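Local coordinates for TRAP-T family transporter, DctP (Periplasmic binding) subunit (Sulfitobacter sp. NAS-14.1, PDB 4PF8), which binds beta-D-galacturonate as the periplasmic solute-binding subunit of a TRAP transporter and probably delivers it to the membrane components for uptake, at residues D25-D35 with L79-P91. Residues are numbered along the deposited sequence; the frame is centred on the assembly and turned at random.
Sequences DWRGWNIHVED and LGIMDFGVFSLGP. With GTR (beta-D-galactopyranuronic acid), chain D.
Arg27 meets Asp83 just ahead of strand 84-88, where parallel pairing with strand 26-29 begins. Arg27 N donates to Asp83 OD2 (2.9 Å, 164°) on the carboxylate's anti lone pair; a water lies close to OD2, while OD1 pairs with Thr242 OG1, so both oxygens are occupied. Arg27 O accepts twice, from Asp83 N at 3.0 Å in the carbonyl plane and from Phe84 N, tilted from that plane. Trp29 uses both backbone groups: its N donates to Phe84 O (2.9 Å) and its O accepts from Val86 N (3.3 Å). Where the strands part, a water bridges them, accepting from Ile31 N and donating to Val86 O.

With CG set between the backbone N and carbonyl carbon (chi1 68°), the Phe84 ring turns back over Gly28, whose CA sits 3.5 Å from the ring centroid in a CH-pi contact. Replacing Phe84 with alanine is likely to strip the cover from Gly28 CA and open a gap beside Trp26 CB. On the other sheet face, Trp29 CB packs on Met82 CE, and Trp29 CE3 meets Phe87 CE1 at 3.4 Å, the rings oblique; Trp29 NE1 donates to Gly68 O.

The C-terminal ends of these strands lead Ile31, His32 and Ser88 into the galacturonate pocket of this solute-binding protein: His32 NE2 donates to GTR O2 (2.9 Å), and Ser88 OG accepts from Gly90 N as N-cap of the next helix. Helix 37-52 covers the Phe84 face and helix 70-79 the Trp29 face, while strands 59-62 and 234-239 flank the pair within the five-stranded sheet.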
loop_
_atom_site.group_PDB
_atom_site.type_symbol
_atom_site.label_atom_id
_atom_site.label_comp_id
_atom_site.label_asym_id
_atom_site.label_seq_id
_atom_site.Cartn_x
_atom_site.Cartn_y
_atom_site.Cartn_z
ATOM N N ASP A 25 8.178 19.712 17.222
ATOM C CA ASP A 25 7.633 19.669 15.872
ATOM C C ASP A 25 7.507 18.215 15.434
ATOM O O ASP A 25 8.407 17.409 15.677
ATOM C CB ASP A 25 8.568 20.393 14.908
ATOM C CG ASP A 25 8.356 21.889 14.908
ATOM O OD1 ASP A 25 7.788 22.399 15.892
ATOM O OD2 ASP A 25 8.752 22.549 13.924
ATOM N N TRP A 26 6.409 17.880 14.771
ATOM C CA TRP A 26 6.190 16.504 14.340
ATOM C C TRP A 26 6.950 16.191 13.070
ATOM O O TRP A 26 7.175 17.058 12.221
ATOM C CB TRP A 26 4.720 16.235 14.024
ATOM C CG TRP A 26 3.835 16.184 15.210
ATOM C CD1 TRP A 26 4.199 16.209 16.509
ATOM C CD2 TRP A 26 2.415 16.082 15.181
ATOM N NE1 TRP A 26 3.080 16.139 17.316
ATOM C CE2 TRP A 26 1.972 16.057 16.512
ATOM C CE3 TRP A 26 1.473 16.008 14.147
ATOM C CZ2 TRP A 26 0.626 15.974 16.843
ATOM C CZ3 TRP A 26 0.139 15.922 14.475
ATOM C CH2 TRP A 26 -0.271 15.902 15.814
ATOM N N ARG A 27 7.314 14.928 12.941
ATOM C CA ARG A 27 7.872 14.421 11.700
ATOM C C ARG A 27 6.963 13.344 11.118
ATOM O O ARG A 27 6.540 12.426 11.820
ATOM C CB ARG A 27 9.280 13.875 11.909
ATOM C CG ARG A 27 10.238 14.942 12.351
ATOM C CD ARG A 27 11.678 14.519 12.139
ATOM N NE ARG A 27 12.594 15.477 12.745
ATOM C CZ ARG A 27 13.641 15.151 13.496
ATOM N NH1 ARG A 27 13.919 13.879 13.755
ATOM N NH2 ARG A 27 14.411 16.106 13.989
ATOM N N GLY A 28 6.653 13.491 9.838
ATOM C CA GLY A 28 5.794 12.562 9.125
ATOM C C GLY A 28 6.511 11.868 7.986
ATOM O O GLY A 28 7.339 12.470 7.303
ATOM N N TRP A 29 6.231 10.581 7.820
ATOM C CA TRP A 29 6.924 9.758 6.823
ATOM C C TRP A 29 6.052 9.507 5.607
ATOM O O TRP A 29 4.893 9.136 5.732
ATOM C CB TRP A 29 7.283 8.411 7.425
ATOM C CG TRP A 29 8.065 7.476 6.525
ATOM C CD1 TRP A 29 9.418 7.385 6.413
ATOM C CD2 TRP A 29 7.522 6.511 5.616
ATOM N NE1 TRP A 29 9.766 6.416 5.491
ATOM C CE2 TRP A 29 8.612 5.856 5.000
ATOM C CE3 TRP A 29 6.225 6.102 5.302
ATOM C CZ2 TRP A 29 8.435 4.830 4.062
ATOM C CZ3 TRP A 29 6.049 5.082 4.373
ATOM C CH2 TRP A 29 7.148 4.454 3.776
ATOM N N ASN A 30 6.640 9.696 4.434
ATOM C CA ASN A 30 6.001 9.364 3.165
ATOM C C ASN A 30 7.056 8.723 2.286
ATOM O O ASN A 30 8.159 9.239 2.169
ATOM C CB ASN A 30 5.521 10.653 2.526
ATOM C CG ASN A 30 4.746 10.445 1.224
ATOM O OD1 ASN A 30 4.210 9.372 0.937
ATOM N ND2 ASN A 30 4.629 11.498 0.473
ATOM N N ILE A 31 6.699 7.616 1.631
ATOM C CA ILE A 31 7.589 6.954 0.696
ATOM C C ILE A 31 7.600 7.606 -0.690
ATOM O O ILE A 31 8.532 7.422 -1.461
ATOM C CB ILE A 31 7.216 5.462 0.577
ATOM C CG1 ILE A 31 8.388 4.613 0.090
ATOM C CG2 ILE A 31 5.986 5.268 -0.308
ATOM C CD1 ILE A 31 8.102 3.108 0.231
ATOM N N HIS A 32 6.551 8.365 -1.000
ATOM C CA HIS A 32 6.337 8.847 -2.360
ATOM C C HIS A 32 6.980 10.159 -2.714
ATOM O O HIS A 32 7.394 10.915 -1.833
ATOM C CB HIS A 32 4.848 8.946 -2.589
ATOM C CG HIS A 32 4.191 7.620 -2.656
ATOM N ND1 HIS A 32 4.404 6.748 -3.702
ATOM C CD2 HIS A 32 3.363 6.996 -1.798
ATOM C CE1 HIS A 32 3.704 5.645 -3.490
ATOM N NE2 HIS A 32 3.080 5.768 -2.336
ATOM N N VAL A 33 7.091 10.423 -4.018
ATOM C CA VAL A 33 7.527 11.719 -4.501
ATOM C C VAL A 33 6.584 12.814 -4.017
ATOM O O VAL A 33 5.450 12.532 -3.658
ATOM C CB VAL A 33 7.645 11.743 -6.030
ATOM C CG1 VAL A 33 8.679 10.693 -6.475
ATOM C CG2 VAL A 33 6.280 11.509 -6.679
ATOM N N GLU A 34 7.067 14.057 -3.988
ATOM C CA GLU A 34 6.280 15.154 -3.456
ATOM C C GLU A 34 4.963 15.329 -4.207
ATOM O O GLU A 34 3.933 15.625 -3.589
ATOM C CB GLU A 34 7.086 16.464 -3.499
ATOM C CG GLU A 34 6.402 17.608 -2.773
ATOM C CD GLU A 34 7.312 18.805 -2.533
ATOM O OE1 GLU A 34 8.504 18.747 -2.906
ATOM O OE2 GLU A 34 6.820 19.808 -1.973
ATOM N N ASP A 35 4.994 15.208 -5.533
ATOM C CA ASP A 35 3.770 15.401 -6.306
ATOM C C ASP A 35 3.067 14.050 -6.500
ATOM O O ASP A 35 3.256 13.355 -7.503
ATOM C CB ASP A 35 4.045 16.066 -7.652
ATOM C CG ASP A 35 2.753 16.433 -8.378
ATOM O OD1 ASP A 35 1.666 16.307 -7.769
ATOM O OD2 ASP A 35 2.822 16.832 -9.558
ATOM N N LEU A 79 7.689 3.102 17.948
ATOM C CA LEU A 79 8.572 3.504 19.035
ATOM C C LEU A 79 8.413 4.966 19.428
ATOM O O LEU A 79 8.975 5.393 20.436
ATOM C CB LEU A 79 10.018 3.267 18.628
ATOM C CG LEU A 79 10.470 1.823 18.447
ATOM C CD1 LEU A 79 11.870 1.849 17.850
ATOM C CD2 LEU A 79 10.449 1.054 19.758
ATOM N N GLY A 80 7.669 5.743 18.642
ATOM C CA GLY A 80 7.486 7.156 18.913
ATOM C C GLY A 80 8.550 8.072 18.372
ATOM O O GLY A 80 8.552 9.260 18.680
ATOM N N ILE A 81 9.437 7.513 17.551
ATOM C CA ILE A 81 10.522 8.222 16.890
ATOM C C ILE A 81 10.004 9.006 15.695
ATOM O O ILE A 81 10.566 10.038 15.327
ATOM C CB ILE A 81 11.572 7.181 16.357
ATOM C CG1 ILE A 81 12.278 6.513 17.528
ATOM C CG2 ILE A 81 12.597 7.845 15.456
ATOM C CD1 ILE A 81 13.145 5.359 17.109
HETATM N N MSE A 82 8.957 8.471 15.069
HETATM C CA MSE A 82 8.261 9.099 13.957
HETATM C C MSE A 82 6.869 9.405 14.476
HETATM O O MSE A 82 6.278 8.554 15.132
HETATM C CB MSE A 82 8.134 8.128 12.779
HETATM C CG MSE A 82 7.476 8.730 11.582
HETATM SE SE MSE A 82 8.701 9.934 10.684
HETATM C CE MSE A 82 9.924 8.566 10.094
ATOM N N ASP A 83 6.336 10.599 14.216
ATOM C CA ASP A 83 5.031 10.935 14.784
ATOM C C ASP A 83 3.839 10.500 13.961
ATOM O O ASP A 83 2.825 10.106 14.510
ATOM C CB ASP A 83 4.945 12.439 15.028
ATOM C CG ASP A 83 6.029 12.903 15.960
ATOM O OD1 ASP A 83 5.953 12.535 17.155
ATOM O OD2 ASP A 83 6.992 13.564 15.489
ATOM N N PHE A 84 3.954 10.620 12.651
ATOM C CA PHE A 84 2.872 10.199 11.761
ATOM C C PHE A 84 3.409 9.709 10.440
ATOM O O PHE A 84 4.576 9.888 10.113
ATOM C CB PHE A 84 1.813 11.307 11.580
ATOM C CG PHE A 84 2.267 12.532 10.816
ATOM C CD1 PHE A 84 3.123 13.470 11.387
ATOM C CD2 PHE A 84 1.768 12.785 9.547
ATOM C CE1 PHE A 84 3.518 14.611 10.690
ATOM C CE2 PHE A 84 2.152 13.934 8.849
ATOM C CZ PHE A 84 3.028 14.847 9.438
ATOM N N GLY A 85 2.539 9.053 9.676
ATOM C CA GLY A 85 2.939 8.543 8.383
ATOM C C GLY A 85 1.762 8.012 7.621
ATOM O O GLY A 85 0.694 7.846 8.183
ATOM N N VAL A 86 1.946 7.789 6.336
ATOM C CA VAL A 86 1.022 6.952 5.587
ATOM C C VAL A 86 1.795 5.715 5.180
ATOM O O VAL A 86 2.827 5.814 4.503
ATOM C CB VAL A 86 0.449 7.642 4.357
ATOM C CG1 VAL A 86 -0.326 6.653 3.498
ATOM C CG2 VAL A 86 -0.456 8.802 4.773
ATOM N N PHE A 87 1.288 4.583 5.622
ATOM C CA PHE A 87 1.919 3.292 5.386
ATOM C C PHE A 87 0.988 2.366 4.617
ATOM O O PHE A 87 -0.189 2.228 4.962
ATOM C CB PHE A 87 2.247 2.575 6.702
ATOM C CG PHE A 87 3.151 3.321 7.622
ATOM C CD1 PHE A 87 4.398 3.743 7.233
ATOM C CD2 PHE A 87 2.789 3.509 8.944
ATOM C CE1 PHE A 87 5.229 4.412 8.095
ATOM C CE2 PHE A 87 3.647 4.166 9.834
ATOM C CZ PHE A 87 4.856 4.634 9.385
ATOM N N SER A 88 1.538 1.678 3.637
ATOM C CA SER A 88 0.814 0.571 3.041
ATOM C C SER A 88 0.634 -0.478 4.120
ATOM O O SER A 88 1.572 -0.757 4.889
ATOM C CB SER A 88 1.634 -0.005 1.904
ATOM O OG SER A 88 1.057 -1.184 1.349
ATOM N N LEU A 89 -0.535 -1.111 4.152
ATOM C CA LEU A 89 -0.710 -2.234 5.050
ATOM C C LEU A 89 0.094 -3.474 4.609
ATOM O O LEU A 89 0.236 -4.430 5.375
ATOM C CB LEU A 89 -2.184 -2.543 5.200
ATOM C CG LEU A 89 -2.876 -1.727 6.278
ATOM C CD1 LEU A 89 -2.799 -0.253 6.027
ATOM C CD2 LEU A 89 -4.345 -2.163 6.429
ATOM N N GLY A 90 0.658 -3.456 3.406
ATOM C CA GLY A 90 1.411 -4.594 2.916
ATOM C C GLY A 90 2.564 -4.965 3.843
ATOM O O GLY A 90 2.641 -6.066 4.370
ATOM N N PRO A 91 3.493 -4.028 4.067
ATOM C CA PRO A 91 4.635 -4.311 4.944
ATOM C C PRO A 91 4.278 -4.319 6.433
ATOM O O PRO A 91 5.085 -4.720 7.274
ATOM C CB PRO A 91 5.611 -3.164 4.641
ATOM C CG PRO A 91 5.137 -2.560 3.334
ATOM C CD PRO A 91 3.651 -2.770 3.317
HETATM C C1 GTR D . 2.991 1.532 -3.284
HETATM C C2 GTR D . 2.640 1.939 -1.891
HETATM C C3 GTR D . 3.940 2.213 -1.156
HETATM C C4 GTR D . 4.827 0.976 -1.125
HETATM C C5 GTR D . 5.049 0.580 -2.581
HETATM C C6 GTR D . 5.852 -0.713 -2.665
HETATM O O1 GTR D . 1.782 1.190 -4.031
HETATM O O2 GTR D . 1.857 3.160 -1.973
HETATM O O3 GTR D . 3.583 2.508 0.212
HETATM O O4 GTR D . 4.115 -0.063 -0.431
HETATM O O5 GTR D . 3.797 0.394 -3.275
HETATM O O6A GTR D . 5.578 -1.458 -3.644
HETATM O O6B GTR D . 6.802 -0.888 -1.869
HETATM O O HOH W 1 8.925 14.691 16.778
HETATM O O HOH W 2 3.736 6.834 2.133
#